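Local coordinates for protein o-succinylbenzoate synthase (PDB 3H7V) that catalyses the dehydration of 2-succinyl-6-hydroxy-2,4-cyclohexadiene-1-carboxylate to 2-succinylbenzoate, using a divalent metal ion, on the pathway to phylloquinone, at residues I190-Q195 / P237-I242; F133-G138 / L162-N167; L99-R104 / A277-F282; A217-V222 / V241-L246. All blocks are in the same frame, centred on the assembly; numbering follows the deposited sequence.

In the fold
Contacts 1, 2 and 4 lie in the parallel sheet of the barrel domain and meet at one magnesium ion, to which they supply E194, D165 and D219 in turn. Contacts 2 and 4 each join neighbours in that sheet, strands 132-136 and 161-165 and strands 216-218 and 239-242, whereas contact 1 links strands 190-194 and 239-242, between which strand 216-218 runs. Contacts 1 and 4 share V241 and I242; their centres are about 10 Å apart. Along the chain contact 2 closes before the other two open, and contact 3 encloses all three. About 25 Å from contact 1, contact 3 packs the connection from the N-terminal domain onto helix 275-288.

Contact 1: residues I190-Q195 / P237-I242; sequences IEYVEQ and PGFFVI. With MG (magnesium ion), chain B.
Side-chain packing across the inside of the barrel joins Y192 and E194 of strand 190-194 to F239 and V241 of strand 239-242; no hydrogen bond links the two segments. The strand axes come no closer than 9.3 Å, since strand 216-218 runs between them, and are inclined at 69°. Y192 CD1 sits over one face of the F239 ring, offset toward its rim and 3.7 Å from F239 CD2, with the ring planes inclined at 36°. This is the interior of the (β/α)7β barrel of the enolase superfamily, with the metal ligands D165, E194 and D219 at the ends of its third, fourth and fifth strands. The extended chain of E194 brings OE2 to within 1.9 Å of the magnesium ion. Its other oxygen, OE1, accepts a hydrogen bond of 3.2 Å from Y192 OH, nearly in line with the C-O bond, and lies 3.6 Å from V241 CG2. Replacing Y192 by an alanine would probably leave E194 OE1 without its hydroxyl partner, the carboxylate freer to turn, and F239 with a gap over one face. Next to Y192, E191 forms a salt bridge with R163 of strand 161-165.

Contact 2: residues F133-G138 / L162-N167; sequences FKWKVG and LRLDAN. With MG (magnesium ion), chain B.
F133 to K136 and L162 to D165 pair in parallel register as adjacent strands, their axes 4.5 Å apart at closest and inclined at 28°. The ladder follows the usual parallel pattern: R163 N donates to F133 O, W135 N to R163 O, D165 N to W135 O and V137 N to D165 O. The last of these, 2.9 Å from V137 N to D165 O, carries the pairing one residue past strand 132-136.

The face bearing F133, W135, L162 and L164 is apolar. W135 CE3 meets L164 CD2 at the edge of the indole, 3.8 Å away, while V137 CG1 lies over one face of the same ring. L162 CD1 reaches back to F133 CB at 3.9 Å.

K134, K136, R163 and D165 point to the other face, toward the barrel interior. The chain of K134 leaves the strand extended and then folds at its last two torsions (72° and 67°), which swings NZ to D165 OD2, a salt bridge of 2.9 Å made on the anti lone pair. That same oxygen binds magnesium at 2.2 Å, and K134 NZ also donates to a metal-bound water. D165 OD1 takes another metal water, at 2.6 Å, and the N-H of N167, closing an Asx turn that helps fix the carboxylate's rotation. With helix 142-155 the strands form a β-α-β unit, and the alternate lysines K134 and K136, the latter the predicted proton donor, match the KxK motif of muconate lactonizing enzyme relatives.

Contact 3: residues L99-R104 / A277-F282; sequences LPYRVR and ARTAIF
Van der Waals packing carries much of this contact, in which Y101, V103 and R104 of an irregular connection lie along T279 and F282 of helix 275-288. V103 CG1 rests against F282 CB at 3.9 Å, the two side chains meeting at about a right angle. With its first torsion at -61°, V103 sets CG1 anti to its carbonyl carbon, and this branch also borders the T279 carbonyl. The aromatic ring of Y101 approaches the helix more loosely, CD1 lying 4.3 Å from T279 O, and L99 CD2 covers one of its faces, offset toward the rim. The Y101 ring also stacks with that of H283, the residue after F282.

Polar contact between the segments is indirect or weak. R104 O lies in the plane of the F282 ring, at its edge, 3.4 Å from CD2, so the carbonyl faces the slightly positive ring hydrogens. A single water joins the two backbones: it accepts from R104 N at 3.2 Å and donates to F282 O at 2.8 Å. There is no direct hydrogen bond across the interface. The polar ends of the side chains bond to residues beyond it: R104 makes a salt bridge to E286, one helical turn past F282, and the T279 hydroxyl pairs with A275 O and L307 N.

Segment 99-104, which begins with a cis peptide bond before P100, follows helix 83-95, itself packed on A277 and I281. It is the passage from the N-terminal domain to the first barrel strand, laid against the helix that follows strand 266-268, a domain junction of the enolase fold.

Contact 4: residues A217-V222 / V241-L246; sequences ALDESV and VIKTAL. With MG (magnesium ion), chain B.
At the mouth of the barrel, D219 and K243 meet across the active site: D219 is a magnesium ligand and K243 the predicted proton acceptor. Strands 216-218 and 239-242 are paired here by V241 N donating to L218 O, 2.9 Å away. Further back, V241 CG2 packs at 4.2 Å on A217 CB.

The K243 side chain does most of the linking. Bends at its second and third torsions (71° and 64°) fold it back so that NZ is ringed by four oxygens. It forms a salt bridge of 2.7 Å to D219 OD1 on the anti lone pair and hydrogen bonds to D219 O, V222 O and V241 O, at most three N-H groups being shared among the four. D219 O also accepts V222 N, closing a type I turn, and NZ comes to it from well above the carbonyl plane, on the opposite face. Substituting a methionine for K243 would probably leave D219 OD1 without its lysine partner, V241 O without this donor and V222 O with its water, and hold the aspartate's rotation less firmly.

D219 divides its carboxylate, OD2 binding magnesium at 2.0 Å while OD1 takes the lysine, so the lysine probably helps position a metal ligand. E220 adds a second shell: its OE1 and OE2 each accept from a different metal-bound water, at 2.7 and 2.9 Å. Another water ties V222 O to K243 N. A metal-binding acid at the end of the fifth strand beside a lysine just after the core of the sixth fits the active site of muconate lactonizing enzyme relatives in the enolase superfamily.

Contact 1: residues I190-Q195 / P237-I242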
# COMPACT_ATOMS: atom_id res chain seq x y z
N ILE A 190 -5.46 19.78 -3.93
CA ILE A 190 -5.49 18.83 -2.80
C ILE A 190 -6.36 17.62 -3.14
O ILE A 190 -7.58 17.73 -3.22
CB ILE A 190 -6.05 19.48 -1.51
CG1 ILE A 190 -5.17 20.65 -1.06
CG2 ILE A 190 -6.15 18.44 -0.41
CD1 ILE A 190 -3.79 20.24 -0.56
N GLU A 191 -5.72 16.47 -3.33
CA GLU A 191 -6.46 15.25 -3.67
C GLU A 191 -7.20 14.72 -2.45
O GLU A 191 -8.37 14.35 -2.54
CB GLU A 191 -5.52 14.19 -4.23
CG GLU A 191 -6.24 13.01 -4.88
CD GLU A 191 -5.36 12.23 -5.84
OE1 GLU A 191 -4.43 11.55 -5.37
OE2 GLU A 191 -5.61 12.30 -7.06
N TYR A 192 -6.51 14.66 -1.31
CA TYR A 192 -7.12 14.20 -0.07
C TYR A 192 -6.17 14.29 1.10
O TYR A 192 -4.97 14.53 0.93
CB TYR A 192 -7.61 12.74 -0.20
CG TYR A 192 -6.56 11.69 -0.53
CD1 TYR A 192 -6.60 10.98 -1.73
CD2 TYR A 192 -5.56 11.34 0.40
CE1 TYR A 192 -5.69 9.96 -2.01
CE2 TYR A 192 -4.64 10.32 0.13
CZ TYR A 192 -4.72 9.64 -1.08
OH TYR A 192 -3.83 8.61 -1.33
N VAL A 193 -6.72 14.12 2.30
CA VAL A 193 -5.92 14.11 3.51
C VAL A 193 -5.96 12.65 3.94
O VAL A 193 -7.03 12.08 4.13
CB VAL A 193 -6.53 14.99 4.62
CG1 VAL A 193 -5.75 14.79 5.91
CG2 VAL A 193 -6.46 16.46 4.22
N GLU A 194 -4.78 12.05 4.07
CA GLU A 194 -4.68 10.64 4.44
C GLU A 194 -4.61 10.45 5.95
O GLU A 194 -3.78 11.07 6.62
CB GLU A 194 -3.44 10.03 3.77
CG GLU A 194 -3.45 8.50 3.64
CD GLU A 194 -2.37 7.98 2.70
OE1 GLU A 194 -2.46 8.21 1.48
OE2 GLU A 194 -1.41 7.34 3.19
N GLN A 195 -5.50 9.61 6.47
CA GLN A 195 -5.57 9.27 7.90
C GLN A 195 -5.38 10.46 8.85
O GLN A 195 -4.40 10.53 9.59
CB GLN A 195 -4.53 8.19 8.21
CG GLN A 195 -4.80 7.36 9.46
CD GLN A 195 -5.97 6.40 9.29
OE1 GLN A 195 -6.06 5.69 8.28
NE2 GLN A 195 -6.86 6.36 10.27
N PRO A 237 -17.38 7.64 2.59
CA PRO A 237 -17.48 8.37 1.33
C PRO A 237 -16.14 8.74 0.70
O PRO A 237 -16.09 9.21 -0.44
CB PRO A 237 -18.26 9.61 1.73
CG PRO A 237 -17.65 9.92 3.07
CD PRO A 237 -17.58 8.55 3.74
N GLY A 238 -15.06 8.52 1.45
CA GLY A 238 -13.73 8.86 0.98
C GLY A 238 -12.96 7.80 0.22
O GLY A 238 -13.53 6.90 -0.40
N PHE A 239 -11.64 7.93 0.27
CA PHE A 239 -10.74 7.01 -0.41
C PHE A 239 -10.25 5.89 0.50
O PHE A 239 -10.26 6.02 1.73
CB PHE A 239 -9.53 7.78 -0.95
CG PHE A 239 -9.87 8.73 -2.07
CD1 PHE A 239 -9.87 8.30 -3.39
CD2 PHE A 239 -10.22 10.04 -1.79
CE1 PHE A 239 -10.22 9.17 -4.42
CE2 PHE A 239 -10.57 10.93 -2.81
CZ PHE A 239 -10.57 10.49 -4.14
N PHE A 240 -9.83 4.80 -0.13
CA PHE A 240 -9.29 3.63 0.56
C PHE A 240 -7.89 3.41 0.00
O PHE A 240 -7.74 3.26 -1.21
CB PHE A 240 -10.10 2.37 0.25
CG PHE A 240 -11.50 2.38 0.77
CD1 PHE A 240 -11.80 1.86 2.02
CD2 PHE A 240 -12.54 2.87 -0.02
CE1 PHE A 240 -13.12 1.82 2.48
CE2 PHE A 240 -13.86 2.84 0.43
CZ PHE A 240 -14.15 2.32 1.69
N VAL A 241 -6.88 3.40 0.86
CA VAL A 241 -5.52 3.14 0.41
C VAL A 241 -5.34 1.63 0.58
O VAL A 241 -5.27 1.12 1.69
CB VAL A 241 -4.49 3.91 1.26
CG1 VAL A 241 -3.07 3.50 0.86
CG2 VAL A 241 -4.68 5.42 1.05
N ILE A 242 -5.30 0.93 -0.55
CA ILE A 242 -5.16 -0.52 -0.53
C ILE A 242 -3.72 -1.01 -0.63
O ILE A 242 -3.02 -0.70 -1.59
CB ILE A 242 -5.95 -1.16 -1.71
CG1 ILE A 242 -7.43 -0.74 -1.67
CG2 ILE A 242 -5.82 -2.69 -1.66
CD1 ILE A 242 -8.20 -1.19 -0.43
MG MG B . -0.40 6.86 4.76
O HOH W 1 -1.73 7.50 6.23
O HOH W 2 0.86 6.29 6.34
O HOH W 3 1.30 6.32 3.53

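Contact 2: residues F133-G138 / L162-N167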
# COMPACT_ATOMS: atom_id res chain seq x y z
N PHE A 133 1.89 14.14 -5.48
CA PHE A 133 2.81 14.15 -4.34
C PHE A 133 2.07 13.88 -3.05
O PHE A 133 0.86 14.10 -2.96
CB PHE A 133 3.47 15.52 -4.22
CG PHE A 133 4.20 15.94 -5.45
CD1 PHE A 133 5.57 15.69 -5.59
CD2 PHE A 133 3.52 16.55 -6.50
CE1 PHE A 133 6.24 16.04 -6.76
CE2 PHE A 133 4.18 16.90 -7.67
CZ PHE A 133 5.54 16.65 -7.80
N LYS A 134 2.79 13.41 -2.04
CA LYS A 134 2.21 13.19 -0.73
C LYS A 134 3.18 13.78 0.28
O LYS A 134 4.34 13.36 0.37
CB LYS A 134 1.97 11.70 -0.43
CG LYS A 134 1.23 11.50 0.91
CD LYS A 134 0.56 10.12 1.03
CE LYS A 134 1.57 9.00 1.21
NZ LYS A 134 2.28 9.07 2.52
N TRP A 135 2.70 14.76 1.03
CA TRP A 135 3.51 15.45 2.02
C TRP A 135 3.08 15.06 3.42
O TRP A 135 1.89 15.00 3.73
CB TRP A 135 3.38 16.96 1.81
CG TRP A 135 4.16 17.81 2.77
CD1 TRP A 135 5.45 17.62 3.17
CD2 TRP A 135 3.70 19.00 3.42
NE1 TRP A 135 5.83 18.62 4.03
CE2 TRP A 135 4.78 19.48 4.20
CE3 TRP A 135 2.49 19.71 3.42
CZ2 TRP A 135 4.68 20.65 4.97
CZ3 TRP A 135 2.39 20.87 4.19
CH2 TRP A 135 3.48 21.32 4.95
N LYS A 136 4.07 14.77 4.26
CA LYS A 136 3.84 14.37 5.64
C LYS A 136 3.54 15.60 6.50
O LYS A 136 4.30 16.57 6.51
CB LYS A 136 5.09 13.66 6.17
CG LYS A 136 4.99 13.17 7.61
CD LYS A 136 6.27 12.44 7.99
CE LYS A 136 6.19 11.84 9.38
NZ LYS A 136 7.48 11.20 9.74
N VAL A 137 2.41 15.55 7.21
CA VAL A 137 2.02 16.65 8.09
C VAL A 137 1.77 16.14 9.51
O VAL A 137 1.80 14.94 9.76
CB VAL A 137 0.75 17.37 7.57
CG1 VAL A 137 1.06 18.09 6.26
CG2 VAL A 137 -0.39 16.37 7.37
N GLY A 138 1.53 17.07 10.43
CA GLY A 138 1.32 16.68 11.81
C GLY A 138 2.64 16.55 12.54
O GLY A 138 2.71 15.98 13.63
N LEU A 162 -1.85 17.03 -4.90
CA LEU A 162 -1.18 16.87 -3.62
C LEU A 162 -2.00 16.15 -2.56
O LEU A 162 -3.17 16.47 -2.35
CB LEU A 162 -0.78 18.25 -3.08
CG LEU A 162 -0.11 18.31 -1.71
CD1 LEU A 162 1.26 17.64 -1.76
CD2 LEU A 162 0.03 19.77 -1.28
N ARG A 163 -1.37 15.19 -1.90
CA ARG A 163 -1.99 14.44 -0.82
C ARG A 163 -1.28 14.86 0.45
O ARG A 163 -0.08 15.15 0.43
CB ARG A 163 -1.80 12.93 -1.01
CG ARG A 163 -2.44 12.39 -2.27
CD ARG A 163 -1.93 11.01 -2.62
NE ARG A 163 -2.55 10.53 -3.85
CZ ARG A 163 -2.22 9.41 -4.48
NH1 ARG A 163 -1.25 8.63 -4.01
NH2 ARG A 163 -2.85 9.09 -5.60
N LEU A 164 -2.01 14.90 1.56
CA LEU A 164 -1.41 15.25 2.84
C LEU A 164 -1.57 14.02 3.72
O LEU A 164 -2.66 13.47 3.82
CB LEU A 164 -2.14 16.43 3.48
CG LEU A 164 -2.22 17.72 2.67
CD1 LEU A 164 -2.92 18.79 3.50
CD2 LEU A 164 -0.83 18.19 2.27
N ASP A 165 -0.49 13.57 4.35
CA ASP A 165 -0.60 12.39 5.20
C ASP A 165 -0.28 12.74 6.64
O ASP A 165 0.85 13.08 6.97
CB ASP A 165 0.35 11.29 4.72
CG ASP A 165 -0.02 9.92 5.27
OD1 ASP A 165 -0.65 9.88 6.35
OD2 ASP A 165 0.33 8.90 4.64
N ALA A 166 -1.30 12.67 7.50
CA ALA A 166 -1.11 12.99 8.91
C ALA A 166 -0.71 11.77 9.74
O ALA A 166 -0.39 11.89 10.92
CB ALA A 166 -2.38 13.60 9.48
N ASN A 167 -0.72 10.59 9.11
CA ASN A 167 -0.36 9.34 9.79
C ASN A 167 -1.11 9.15 11.11
O ASN A 167 -0.58 8.58 12.06
CB ASN A 167 1.15 9.29 10.04
CG ASN A 167 1.96 9.35 8.76
OD1 ASN A 167 2.52 10.39 8.41
ND2 ASN A 167 2.01 8.23 8.04
MG MG B . -0.40 6.86 4.76
O HOH W 3 1.30 6.32 3.53
O HOH W 4 2.89 12.52 10.14
O HOH W 1 -1.73 7.50 6.23
O HOH W 2 0.86 6.29 6.34

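Contact 3: residues L99-R104 / A277-F282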
# COMPACT_ATOMS: atom_id res chain seq x y z
N LEU A 99 4.78 -16.65 -15.98
CA LEU A 99 5.86 -15.67 -15.85
C LEU A 99 6.76 -15.65 -17.07
O LEU A 99 7.02 -16.69 -17.68
CB LEU A 99 6.69 -15.97 -14.60
CG LEU A 99 5.90 -15.97 -13.29
CD1 LEU A 99 6.80 -16.40 -12.15
CD2 LEU A 99 5.33 -14.59 -13.02
N PRO A 100 7.28 -14.47 -17.45
CA PRO A 100 7.05 -13.18 -16.78
C PRO A 100 5.73 -12.53 -17.18
O PRO A 100 5.17 -12.80 -18.25
CB PRO A 100 8.24 -12.35 -17.23
CG PRO A 100 8.42 -12.82 -18.64
CD PRO A 100 8.29 -14.32 -18.50
N TYR A 101 5.24 -11.65 -16.32
CA TYR A 101 3.99 -10.94 -16.54
C TYR A 101 4.13 -9.70 -17.42
O TYR A 101 5.18 -9.06 -17.45
CB TYR A 101 3.41 -10.47 -15.21
CG TYR A 101 2.74 -11.54 -14.39
CD1 TYR A 101 2.97 -11.63 -13.02
CD2 TYR A 101 1.83 -12.43 -14.96
CE1 TYR A 101 2.31 -12.56 -12.24
CE2 TYR A 101 1.16 -13.36 -14.19
CZ TYR A 101 1.40 -13.42 -12.83
OH TYR A 101 0.72 -14.32 -12.05
N ARG A 102 3.05 -9.37 -18.12
CA ARG A 102 3.00 -8.18 -18.95
C ARG A 102 2.57 -7.09 -17.98
O ARG A 102 1.55 -7.23 -17.31
CB ARG A 102 1.95 -8.34 -20.05
CG ARG A 102 1.90 -7.21 -21.06
CD ARG A 102 3.09 -7.28 -22.01
NE ARG A 102 2.96 -6.36 -23.14
CZ ARG A 102 3.80 -6.32 -24.17
NH1 ARG A 102 4.83 -7.15 -24.22
NH2 ARG A 102 3.60 -5.45 -25.15
N VAL A 103 3.36 -6.02 -17.88
CA VAL A 103 3.02 -4.92 -16.98
C VAL A 103 3.27 -3.58 -17.67
O VAL A 103 3.73 -3.54 -18.81
CB VAL A 103 3.87 -4.97 -15.68
CG1 VAL A 103 3.59 -6.26 -14.93
CG2 VAL A 103 5.34 -4.84 -16.02
N ARG A 104 2.93 -2.50 -16.97
CA ARG A 104 3.12 -1.15 -17.50
C ARG A 104 3.47 -0.18 -16.37
O ARG A 104 3.14 -0.43 -15.21
CB ARG A 104 1.85 -0.69 -18.23
CG ARG A 104 0.73 -0.25 -17.31
CD ARG A 104 -0.53 0.09 -18.09
NE ARG A 104 -1.22 -1.11 -18.56
CZ ARG A 104 -2.37 -1.09 -19.24
NH1 ARG A 104 -2.94 0.07 -19.53
NH2 ARG A 104 -2.95 -2.22 -19.61
N ALA A 277 6.30 -9.61 -4.85
CA ALA A 277 4.98 -9.10 -4.51
C ALA A 277 4.61 -7.90 -5.39
O ALA A 277 3.50 -7.82 -5.89
CB ALA A 277 4.93 -8.68 -3.02
N ARG A 278 5.55 -6.99 -5.59
CA ARG A 278 5.26 -5.81 -6.40
C ARG A 278 4.91 -6.16 -7.84
O ARG A 278 3.99 -5.58 -8.40
CB ARG A 278 6.42 -4.81 -6.37
CG ARG A 278 6.65 -4.23 -4.99
CD ARG A 278 7.56 -3.02 -4.99
NE ARG A 278 8.01 -2.72 -3.63
CZ ARG A 278 8.87 -1.76 -3.30
NH1 ARG A 278 9.39 -0.98 -4.24
NH2 ARG A 278 9.23 -1.60 -2.03
N THR A 279 5.63 -7.11 -8.43
CA THR A 279 5.34 -7.48 -9.81
C THR A 279 3.96 -8.14 -9.88
O THR A 279 3.21 -7.93 -10.83
CB THR A 279 6.41 -8.43 -10.37
OG1 THR A 279 7.70 -7.81 -10.23
CG2 THR A 279 6.16 -8.69 -11.85
N ALA A 280 3.62 -8.93 -8.86
CA ALA A 280 2.32 -9.60 -8.81
C ALA A 280 1.23 -8.54 -8.75
O ALA A 280 0.16 -8.69 -9.35
CB ALA A 280 2.23 -10.51 -7.60
N ILE A 281 1.50 -7.46 -8.02
CA ILE A 281 0.53 -6.38 -7.88
C ILE A 281 0.36 -5.64 -9.22
O ILE A 281 -0.76 -5.36 -9.63
CB ILE A 281 0.94 -5.39 -6.77
CG1 ILE A 281 0.86 -6.10 -5.41
CG2 ILE A 281 0.01 -4.17 -6.77
CD1 ILE A 281 1.35 -5.27 -4.22
N PHE A 282 1.46 -5.35 -9.90
CA PHE A 282 1.35 -4.67 -11.19
C PHE A 282 0.60 -5.55 -12.18
O PHE A 282 -0.11 -5.06 -13.06
CB PHE A 282 2.73 -4.26 -11.72
CG PHE A 282 3.20 -2.92 -11.21
CD1 PHE A 282 3.36 -2.69 -9.85
CD2 PHE A 282 3.46 -1.87 -12.10
CE1 PHE A 282 3.77 -1.45 -9.37
CE2 PHE A 282 3.87 -0.62 -11.63
CZ PHE A 282 4.03 -0.41 -10.26
O HOH W 5 0.58 -3.15 -14.93

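Contact 4: residues A217-V222 / V241-L246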
# COMPACT_ATOMS: atom_id res chain seq x y z
N ALA A 217 -8.78 10.00 3.12
CA ALA A 217 -8.40 8.65 2.75
C ALA A 217 -8.01 7.83 3.97
O ALA A 217 -7.34 8.33 4.88
CB ALA A 217 -7.22 8.68 1.77
N LEU A 218 -8.43 6.58 3.99
CA LEU A 218 -8.09 5.68 5.08
C LEU A 218 -6.86 4.89 4.66
O LEU A 218 -6.78 4.42 3.52
CB LEU A 218 -9.24 4.71 5.36
CG LEU A 218 -10.54 5.36 5.84
CD1 LEU A 218 -11.62 4.29 5.92
CD2 LEU A 218 -10.32 6.02 7.19
N ASP A 219 -5.90 4.76 5.56
CA ASP A 219 -4.67 4.02 5.26
C ASP A 219 -4.44 3.06 6.43
O ASP A 219 -4.72 1.87 6.32
CB ASP A 219 -3.49 4.99 5.10
CG ASP A 219 -2.19 4.28 4.76
OD1 ASP A 219 -2.21 3.05 4.54
OD2 ASP A 219 -1.14 4.96 4.70
N GLU A 220 -3.96 3.60 7.54
CA GLU A 220 -3.72 2.78 8.73
C GLU A 220 -5.00 2.05 9.16
O GLU A 220 -4.95 0.95 9.73
CB GLU A 220 -3.22 3.66 9.88
CG GLU A 220 -1.74 4.04 9.79
CD GLU A 220 -1.45 5.23 8.89
OE1 GLU A 220 -2.36 5.71 8.19
OE2 GLU A 220 -0.28 5.69 8.89
N SER A 221 -6.15 2.67 8.87
CA SER A 221 -7.45 2.08 9.21
C SER A 221 -7.85 0.89 8.35
O SER A 221 -8.70 0.09 8.75
CB SER A 221 -8.56 3.13 9.10
OG SER A 221 -8.51 4.05 10.18
N VAL A 222 -7.25 0.76 7.17
CA VAL A 222 -7.61 -0.35 6.29
C VAL A 222 -6.44 -1.19 5.81
O VAL A 222 -5.72 -0.82 4.89
CB VAL A 222 -8.42 0.16 5.05
CG1 VAL A 222 -9.82 0.58 5.48
CG2 VAL A 222 -7.71 1.34 4.40
N VAL A 241 -6.88 3.40 0.86
CA VAL A 241 -5.52 3.14 0.41
C VAL A 241 -5.34 1.63 0.58
O VAL A 241 -5.27 1.12 1.69
CB VAL A 241 -4.49 3.91 1.26
CG1 VAL A 241 -3.07 3.50 0.86
CG2 VAL A 241 -4.68 5.42 1.05
N ILE A 242 -5.30 0.93 -0.55
CA ILE A 242 -5.16 -0.52 -0.53
C ILE A 242 -3.72 -1.01 -0.63
O ILE A 242 -3.02 -0.70 -1.59
CB ILE A 242 -5.95 -1.16 -1.71
CG1 ILE A 242 -7.43 -0.74 -1.67
CG2 ILE A 242 -5.82 -2.69 -1.66
CD1 ILE A 242 -8.20 -1.19 -0.43
N LYS A 243 -3.28 -1.78 0.37
CA LYS A 243 -1.95 -2.37 0.34
C LYS A 243 -2.24 -3.81 -0.06
O LYS A 243 -2.49 -4.66 0.80
CB LYS A 243 -1.29 -2.33 1.72
CG LYS A 243 -0.67 -0.98 2.09
CD LYS A 243 -1.73 0.09 2.37
CE LYS A 243 -2.57 -0.26 3.59
NZ LYS A 243 -3.59 0.79 3.89
N THR A 244 -2.24 -4.06 -1.36
CA THR A 244 -2.57 -5.38 -1.89
C THR A 244 -1.82 -6.56 -1.27
O THR A 244 -2.42 -7.61 -1.04
CB THR A 244 -2.39 -5.38 -3.43
OG1 THR A 244 -3.17 -4.31 -3.98
CG2 THR A 244 -2.86 -6.69 -4.03
N ALA A 245 -0.54 -6.39 -0.99
CA ALA A 245 0.25 -7.47 -0.40
C ALA A 245 -0.19 -7.87 1.01
O ALA A 245 0.14 -8.96 1.47
CB ALA A 245 1.73 -7.07 -0.38
N LEU A 246 -0.93 -6.99 1.69
CA LEU A 246 -1.37 -7.24 3.06
C LEU A 246 -2.86 -7.50 3.17
O LEU A 246 -3.36 -7.91 4.22
CB LEU A 246 -1.08 -6.02 3.94
CG LEU A 246 0.27 -5.34 3.85
CD1 LEU A 246 0.29 -4.12 4.78
CD2 LEU A 246 1.36 -6.33 4.23
MG MG B . -0.40 6.86 4.76
O HOH W 1 -1.73 7.50 6.23
O HOH W 2 0.86 6.29 6.34
O HOH W 6 -5.04 -2.46 2.49
O HOH W 3 1.30 6.32 3.53